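Local coordinates for protein Afp3 (Serratia entomophila, PDB 6RBN) that probably serves as a subunit of the contractile sheath that encloses the inner tube of the anti-feeding prophage, a phage-tail-like injection system, at residues D[209-213]-D[265-270]; D[372-377]-D[421-426]. All coordinates share one frame; numbering follows the deposited sequence.

Coming from the N terminus, the chain first reaches contact 1 at 209-213, leaves on an excursion whose residues 215-264 are not modelled, and returns as 265-270 to close the loop, joining strands 211-213 and 266-268 of a small antiparallel sheet. It then runs on through helix 271-284 to contact 2. There 372-377, at the start of helix 374-392, meets 421-426 after a loop holding the rest of this helix, strand 406-409 and the start of helix 418-422; this ties the helix start to the turn before strand 425-432 in the sheath C-terminal domain. The two loops follow in series without crossing, and the contact centres lie about 54 Å apart, on opposite sides of the chain's centre.

Contact 1: residues D[209-213]-D[265-270]; sequences PNVEV and PLSLPP
The carbonyl oxygen of L266 receives two donors from the facing strand. V213 N reaches L266 O at 2.8 Å, and the CA-H of E212 adds a softer contact to L266 O, CA to O 3.4 Å. Two residue pairs along, V211 and L268 exchange two bonds: V211 N to L268 O and L268 N to V211 O are both 2.7 Å. V211–L268 and V213–L266 are thus the hydrogen-bonded pairs of an antiparallel strand pair, with E212–S267 the non-hydrogen-bonded pair between them. At the P265 end, the return bond from L266 N to V213 O is weak.

The valines and leucines share one face. V213 sends CG2, the methyl beside its backbone N, obliquely across CD1 of L268 (3.8 Å), while its CB meets CD1 of L266. V211 uses the corresponding methyl, CG2, against CB of P270 at 3.9 Å. On the other face E212 lays CG alongside CB of S267, its chain extended beyond. Past the paired strands N210 OD1 comes to 3.4 Å from P269 CA.

Segment 265-270 falls in the subtilisin-like region of the phage tail sheath family. Strand 211-213 is the middle one of three: on its other edge E212 bonds to D301 of strand 301-302, with N210 bonded to S303 just before the strand, and 266-268 is an outermost strand within this chain. V213 and L268 rest on helix 111-120 through L117, L268 also on V113, and P269 and P270 touch D188 of strand 185-188.

Contact 2: residues D[372-377]-D[421-426]; sequences NSQLTW and INQGKM
W377 and M426 meet with the methionine at the rim of the indole: M426 CE lies near the ring plane, 3.6 Å from W377 CD1. The sulfur follows it in a Met-aromatic contact, with SD 4.8 Å from the centroid of the five-membered ring and 67° off its normal. A bend at its last torsion (chi3 74°) turns the methyl of M426 back beside this rim, where it also touches T376 CG2. I421 comes to the six-membered ring at a slant, its CG1 3.6 Å from W377 CZ2.

N372 holds the indole from its own segment. W377 NE1 donates a hydrogen bond to N372 OD1 (2.6 Å), almost in line with the amide C=O and within the indole plane, which should limit rotation of both groups. The other end of that amide spans the contact, ND2 making a weak bond to K425 O at 3.3 Å.

S373, the N-cap of helix 374-392, accepts W377 N at its carbonyl oxygen, which lies over one face of the indole, near the rim. The contact joins a helix start in the phage-sheath C-terminal domain to the turn between helix 418-422 and strand 425-432. That turn passes through G424, whose positive phi (88°) suits glycine and whose N bonds to I421 O. K425 and M426 pair in parallel with a strand of a neighbouring Afp2 chain, carrying the sheet across the interface.

Contact 1: residues D[209-213]-D[265-270]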
ATOM      1  N   PRO D 209     -39.687 -51.491  46.221  1.00 81.57           N
ATOM      2  CA  PRO D 209     -39.354 -52.898  46.493  1.00 81.57           C
ATOM      3  C   PRO D 209     -37.958 -53.064  47.075  1.00 81.57           C
ATOM      4  O   PRO D 209     -36.983 -52.498  46.577  1.00 81.57           O
ATOM      5  CB  PRO D 209     -39.442 -53.559  45.110  1.00 81.57           C
ATOM      6  CG  PRO D 209     -40.106 -52.563  44.230  1.00 81.57           C
ATOM      7  CD  PRO D 209     -39.639 -51.255  44.767  1.00 81.57           C
ATOM      8  N   ASN D 210     -37.880 -53.830  48.161  1.00 84.55           N
ATOM      9  CA  ASN D 210     -36.586 -54.241  48.680  1.00 84.55           C
ATOM     10  C   ASN D 210     -35.914 -55.186  47.697  1.00 84.55           C
ATOM     11  O   ASN D 210     -36.563 -55.999  47.036  1.00 84.55           O
ATOM     12  CB  ASN D 210     -36.727 -54.923  50.039  1.00 84.55           C
ATOM     13  CG  ASN D 210     -37.006 -53.947  51.154  1.00 84.55           C
ATOM     14  OD1 ASN D 210     -36.416 -52.872  51.213  1.00 84.55           O
ATOM     15  ND2 ASN D 210     -37.900 -54.320  52.056  1.00 84.55           N
ATOM     16  N   VAL D 211     -34.598 -55.065  47.599  1.00 86.01           N
ATOM     17  CA  VAL D 211     -33.830 -55.727  46.559  1.00 86.01           C
ATOM     18  C   VAL D 211     -32.911 -56.741  47.226  1.00 86.01           C
ATOM     19  O   VAL D 211     -32.202 -56.405  48.180  1.00 86.01           O
ATOM     20  CB  VAL D 211     -33.035 -54.706  45.730  1.00 86.01           C
ATOM     21  CG1 VAL D 211     -32.353 -55.388  44.623  1.00 86.01           C
ATOM     22  CG2 VAL D 211     -33.958 -53.634  45.183  1.00 86.01           C
ATOM     23  N   GLU D 212     -32.926 -57.976  46.731  1.00 90.54           N
ATOM     24  CA  GLU D 212     -32.270 -59.090  47.399  1.00 90.54           C
ATOM     25  C   GLU D 212     -30.920 -59.402  46.766  1.00 90.54           C
ATOM     26  O   GLU D 212     -30.772 -59.383  45.541  1.00 90.54           O
ATOM     27  CB  GLU D 212     -33.158 -60.333  47.370  1.00 90.54           C
ATOM     28  CG  GLU D 212     -34.401 -60.195  48.224  1.00 90.54           C
ATOM     29  CD  GLU D 212     -35.273 -61.424  48.180  1.00 90.54           C
ATOM     30  OE1 GLU D 212     -34.976 -62.331  47.375  1.00 90.54           O
ATOM     31  OE2 GLU D 212     -36.254 -61.486  48.949  1.00 90.54           O
ATOM     32  N   VAL D 213     -29.944 -59.697  47.617  1.00 88.82           N
ATOM     33  CA  VAL D 213     -28.559 -59.909  47.216  1.00 88.82           C
ATOM     34  C   VAL D 213     -28.167 -61.314  47.654  1.00 88.82           C
ATOM     35  O   VAL D 213     -28.471 -61.701  48.782  1.00 88.82           O
ATOM     36  CB  VAL D 213     -27.609 -58.874  47.847  1.00 88.82           C
ATOM     37  CG1 VAL D 213     -26.180 -59.062  47.369  1.00 88.82           C
ATOM     38  CG2 VAL D 213     -28.093 -57.480  47.569  1.00 88.82           C
ATOM     39  N   PRO D 265     -30.343 -65.214  51.153  1.00 90.72           N
ATOM     40  CA  PRO D 265     -30.368 -63.955  50.404  1.00 90.72           C
ATOM     41  C   PRO D 265     -30.837 -62.791  51.261  1.00 90.72           C
ATOM     42  O   PRO D 265     -31.983 -62.785  51.703  1.00 90.72           O
ATOM     43  CB  PRO D 265     -31.366 -64.234  49.279  1.00 90.72           C
ATOM     44  CG  PRO D 265     -31.349 -65.708  49.123  1.00 90.72           C
ATOM     45  CD  PRO D 265     -31.159 -66.251  50.504  1.00 90.72           C
ATOM     46  N   LEU D 266     -29.963 -61.818  51.488  1.00 90.18           N
ATOM     47  CA  LEU D 266     -30.293 -60.672  52.319  1.00 90.18           C
ATOM     48  C   LEU D 266     -30.980 -59.598  51.487  1.00 90.18           C
ATOM     49  O   LEU D 266     -30.590 -59.331  50.349  1.00 90.18           O
ATOM     50  CB  LEU D 266     -29.034 -60.132  53.004  1.00 90.18           C
ATOM     51  CG  LEU D 266     -27.799 -59.709  52.200  1.00 90.18           C
ATOM     52  CD1 LEU D 266     -27.797 -58.234  51.847  1.00 90.18           C
ATOM     53  CD2 LEU D 266     -26.532 -60.076  52.943  1.00 90.18           C
ATOM     54  N   SER D 267     -32.022 -59.000  52.058  1.00 89.29           N
ATOM     55  CA  SER D 267     -32.838 -58.013  51.365  1.00 89.29           C
ATOM     56  C   SER D 267     -32.396 -56.616  51.778  1.00 89.29           C
ATOM     57  O   SER D 267     -32.397 -56.288  52.968  1.00 89.29           O
ATOM     58  CB  SER D 267     -34.319 -58.218  51.673  1.00 89.29           C
ATOM     59  OG  SER D 267     -34.593 -57.945  53.034  1.00 89.29           O
ATOM     60  N   LEU D 268     -32.026 -55.805  50.801  1.00 86.98           N
ATOM     61  CA  LEU D 268     -31.579 -54.448  51.031  1.00 86.98           C
ATOM     62  C   LEU D 268     -32.624 -53.441  50.582  1.00 86.98           C
ATOM     63  O   LEU D 268     -33.327 -53.679  49.595  1.00 86.98           O
ATOM     64  CB  LEU D 268     -30.271 -54.166  50.288  1.00 86.98           C
ATOM     65  CG  LEU D 268     -29.050 -54.839  50.891  1.00 86.98           C
ATOM     66  CD1 LEU D 268     -27.831 -54.632  50.030  1.00 86.98           C
ATOM     67  CD2 LEU D 268     -28.828 -54.255  52.256  1.00 86.98           C
ATOM     68  N   PRO D 269     -32.757 -52.323  51.286  1.00 83.73           N
ATOM     69  CA  PRO D 269     -33.534 -51.211  50.760  1.00 83.73           C
ATOM     70  C   PRO D 269     -32.822 -50.592  49.573  1.00 83.73           C
ATOM     71  O   PRO D 269     -31.586 -50.492  49.564  1.00 83.73           O
ATOM     72  CB  PRO D 269     -33.609 -50.244  51.946  1.00 83.73           C
ATOM     73  CG  PRO D 269     -32.423 -50.557  52.754  1.00 83.73           C
ATOM     74  CD  PRO D 269     -32.211 -52.028  52.620  1.00 83.73           C
ATOM     75  N   PRO D 270     -33.558 -50.173  48.544  1.00 80.32           N
ATOM     76  CA  PRO D 270     -32.929 -49.843  47.262  1.00 80.32           C
ATOM     77  C   PRO D 270     -32.245 -48.486  47.200  1.00 80.32           C
ATOM     78  O   PRO D 270     -31.732 -48.140  46.135  1.00 80.32           O
ATOM     79  CB  PRO D 270     -34.119 -49.891  46.291  1.00 80.32           C
ATOM     80  CG  PRO D 270     -35.279 -49.524  47.118  1.00 80.32           C
ATOM     81  CD  PRO D 270     -35.026 -50.089  48.478  1.00 80.32           C
TER

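Contact 2: residues D[372-377]-D[421-426]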
ATOM      1  N   ASN D 372     -22.351  -2.327  46.239  1.00 67.81           N
ATOM      2  CA  ASN D 372     -23.714  -2.566  45.765  1.00 67.81           C
ATOM      3  C   ASN D 372     -24.106  -1.427  44.829  1.00 67.81           C
ATOM      4  O   ASN D 372     -24.868  -0.523  45.172  1.00 67.81           O
ATOM      5  CB  ASN D 372     -24.671  -2.689  46.943  1.00 67.81           C
ATOM      6  CG  ASN D 372     -26.019  -3.256  46.549  1.00 67.81           C
ATOM      7  OD1 ASN D 372     -26.260  -3.580  45.387  1.00 67.81           O
ATOM      8  ND2 ASN D 372     -26.911  -3.377  47.519  1.00 67.81           N
ATOM      9  N   SER D 373     -23.575  -1.484  43.614  1.00 65.08           N
ATOM     10  CA  SER D 373     -23.800  -0.475  42.593  1.00 65.08           C
ATOM     11  C   SER D 373     -24.323  -1.142  41.325  1.00 65.08           C
ATOM     12  O   SER D 373     -24.443  -2.363  41.246  1.00 65.08           O
ATOM     13  CB  SER D 373     -22.518   0.309  42.315  1.00 65.08           C
ATOM     14  OG  SER D 373     -21.518  -0.528  41.762  1.00 65.08           O
ATOM     15  N   GLN D 374     -24.628  -0.317  40.324  1.00 62.25           N
ATOM     16  CA  GLN D 374     -25.201  -0.826  39.085  1.00 62.25           C
ATOM     17  C   GLN D 374     -24.162  -1.546  38.238  1.00 62.25           C
ATOM     18  O   GLN D 374     -24.527  -2.374  37.402  1.00 62.25           O
ATOM     19  CB  GLN D 374     -25.832   0.333  38.311  1.00 62.25           C
ATOM     20  CG  GLN D 374     -26.898  -0.041  37.292  1.00 62.25           C
ATOM     21  CD  GLN D 374     -26.353  -0.323  35.914  1.00 62.25           C
ATOM     22  OE1 GLN D 374     -25.290   0.149  35.545  1.00 62.25           O
ATOM     23  NE2 GLN D 374     -27.105  -1.073  35.132  1.00 62.25           N
ATOM     24  N   LEU D 375     -22.878  -1.259  38.451  1.00 61.74           N
ATOM     25  CA  LEU D 375     -21.811  -1.997  37.783  1.00 61.74           C
ATOM     26  C   LEU D 375     -21.721  -3.427  38.292  1.00 61.74           C
ATOM     27  O   LEU D 375     -21.426  -4.339  37.515  1.00 61.74           O
ATOM     28  CB  LEU D 375     -20.485  -1.250  37.971  1.00 61.74           C
ATOM     29  CG  LEU D 375     -19.126  -1.625  37.363  1.00 61.74           C
ATOM     30  CD1 LEU D 375     -18.356  -2.620  38.211  1.00 61.74           C
ATOM     31  CD2 LEU D 375     -19.288  -2.165  35.962  1.00 61.74           C
ATOM     32  N   THR D 376     -21.968  -3.645  39.581  1.00 63.49           N
ATOM     33  CA  THR D 376     -21.939  -4.992  40.134  1.00 63.49           C
ATOM     34  C   THR D 376     -23.163  -5.794  39.710  1.00 63.49           C
ATOM     35  O   THR D 376     -23.054  -6.997  39.456  1.00 63.49           O
ATOM     36  CB  THR D 376     -21.836  -4.919  41.660  1.00 63.49           C
ATOM     37  OG1 THR D 376     -20.688  -4.141  42.017  1.00 63.49           O
ATOM     38  CG2 THR D 376     -21.679  -6.291  42.280  1.00 63.49           C
ATOM     39  N   TRP D 377     -24.314  -5.133  39.575  1.00 63.97           N
ATOM     40  CA  TRP D 377     -25.552  -5.815  39.210  1.00 63.97           C
ATOM     41  C   TRP D 377     -25.497  -6.352  37.789  1.00 63.97           C
ATOM     42  O   TRP D 377     -26.145  -7.356  37.483  1.00 63.97           O
ATOM     43  CB  TRP D 377     -26.731  -4.853  39.344  1.00 63.97           C
ATOM     44  CG  TRP D 377     -26.927  -4.316  40.713  1.00 63.97           C
ATOM     45  CD1 TRP D 377     -26.414  -4.808  41.874  1.00 63.97           C
ATOM     46  CD2 TRP D 377     -27.628  -3.123  41.060  1.00 63.97           C
ATOM     47  NE1 TRP D 377     -26.785  -4.017  42.926  1.00 63.97           N
ATOM     48  CE2 TRP D 377     -27.528  -2.971  42.451  1.00 63.97           C
ATOM     49  CE3 TRP D 377     -28.347  -2.175  40.326  1.00 63.97           C
ATOM     50  CZ2 TRP D 377     -28.117  -1.914  43.124  1.00 63.97           C
ATOM     51  CZ3 TRP D 377     -28.929  -1.127  40.999  1.00 63.97           C
ATOM     52  CH2 TRP D 377     -28.813  -1.004  42.382  1.00 63.97           C
ATOM     53  N   ILE D 421     -31.564  -1.457  48.634  1.00 73.31           N
ATOM     54  CA  ILE D 421     -30.133  -1.272  48.413  1.00 73.31           C
ATOM     55  C   ILE D 421     -29.464  -0.755  49.681  1.00 73.31           C
ATOM     56  O   ILE D 421     -28.367  -1.197  50.045  1.00 73.31           O
ATOM     57  CB  ILE D 421     -29.885  -0.343  47.205  1.00 73.31           C
ATOM     58  CG1 ILE D 421     -30.191  -1.057  45.890  1.00 73.31           C
ATOM     59  CG2 ILE D 421     -28.462   0.184  47.161  1.00 73.31           C
ATOM     60  CD1 ILE D 421     -31.513  -0.757  45.297  1.00 73.31           C
ATOM     61  N   ASN D 422     -30.144   0.141  50.403  1.00 76.43           N
ATOM     62  CA  ASN D 422     -29.554   0.788  51.570  1.00 76.43           C
ATOM     63  C   ASN D 422     -29.338  -0.183  52.723  1.00 76.43           C
ATOM     64  O   ASN D 422     -28.450   0.036  53.552  1.00 76.43           O
ATOM     65  CB  ASN D 422     -30.434   1.950  52.020  1.00 76.43           C
ATOM     66  CG  ASN D 422     -30.443   3.087  51.030  1.00 76.43           C
ATOM     67  OD1 ASN D 422     -29.411   3.437  50.463  1.00 76.43           O
ATOM     68  ND2 ASN D 422     -31.610   3.676  50.815  1.00 76.43           N
ATOM     69  N   GLN D 423     -30.121  -1.254  52.792  1.00 76.17           N
ATOM     70  CA  GLN D 423     -29.880  -2.302  53.769  1.00 76.17           C
ATOM     71  C   GLN D 423     -28.988  -3.412  53.226  1.00 76.17           C
ATOM     72  O   GLN D 423     -28.820  -4.440  53.888  1.00 76.17           O
ATOM     73  CB  GLN D 423     -31.209  -2.863  54.283  1.00 76.17           C
ATOM     74  CG  GLN D 423     -32.091  -3.497  53.241  1.00 76.17           C
ATOM     75  CD  GLN D 423     -33.441  -3.879  53.810  1.00 76.17           C
ATOM     76  OE1 GLN D 423     -33.697  -3.697  54.999  1.00 76.17           O
ATOM     77  NE2 GLN D 423     -34.314  -4.411  52.966  1.00 76.17           N
ATOM     78  N   GLY D 424     -28.414  -3.223  52.039  1.00 71.52           N
ATOM     79  CA  GLY D 424     -27.278  -4.006  51.592  1.00 71.52           C
ATOM     80  C   GLY D 424     -27.571  -5.303  50.869  1.00 71.52           C
ATOM     81  O   GLY D 424     -26.841  -6.280  51.051  1.00 71.52           O
ATOM     82  N   LYS D 425     -28.605  -5.338  50.037  1.00 70.41           N
ATOM     83  CA  LYS D 425     -28.959  -6.564  49.342  1.00 70.41           C
ATOM     84  C   LYS D 425     -29.305  -6.262  47.892  1.00 70.41           C
ATOM     85  O   LYS D 425     -29.743  -5.160  47.557  1.00 70.41           O
ATOM     86  CB  LYS D 425     -30.127  -7.276  50.037  1.00 70.41           C
ATOM     87  CG  LYS D 425     -31.429  -6.515  50.012  1.00 70.41           C
ATOM     88  CD  LYS D 425     -32.525  -7.260  50.738  1.00 70.41           C
ATOM     89  CE  LYS D 425     -32.337  -7.175  52.235  1.00 70.41           C
ATOM     90  NZ  LYS D 425     -33.488  -7.772  52.957  1.00 70.41           N
ATOM     91  N   MET D 426     -29.079  -7.248  47.027  1.00 68.75           N
ATOM     92  CA  MET D 426     -29.534  -7.195  45.649  1.00 68.75           C
ATOM     93  C   MET D 426     -30.482  -8.356  45.389  1.00 68.75           C
ATOM     94  O   MET D 426     -30.298  -9.454  45.920  1.00 68.75           O
ATOM     95  CB  MET D 426     -28.363  -7.206  44.652  1.00 68.75           C
ATOM     96  CG  MET D 426     -27.497  -8.440  44.648  1.00 68.75           C
ATOM     97  SD  MET D 426     -26.154  -8.320  43.454  1.00 68.75           S
ATOM     98  CE  MET D 426     -25.067  -7.175  44.285  1.00 68.75           C
TER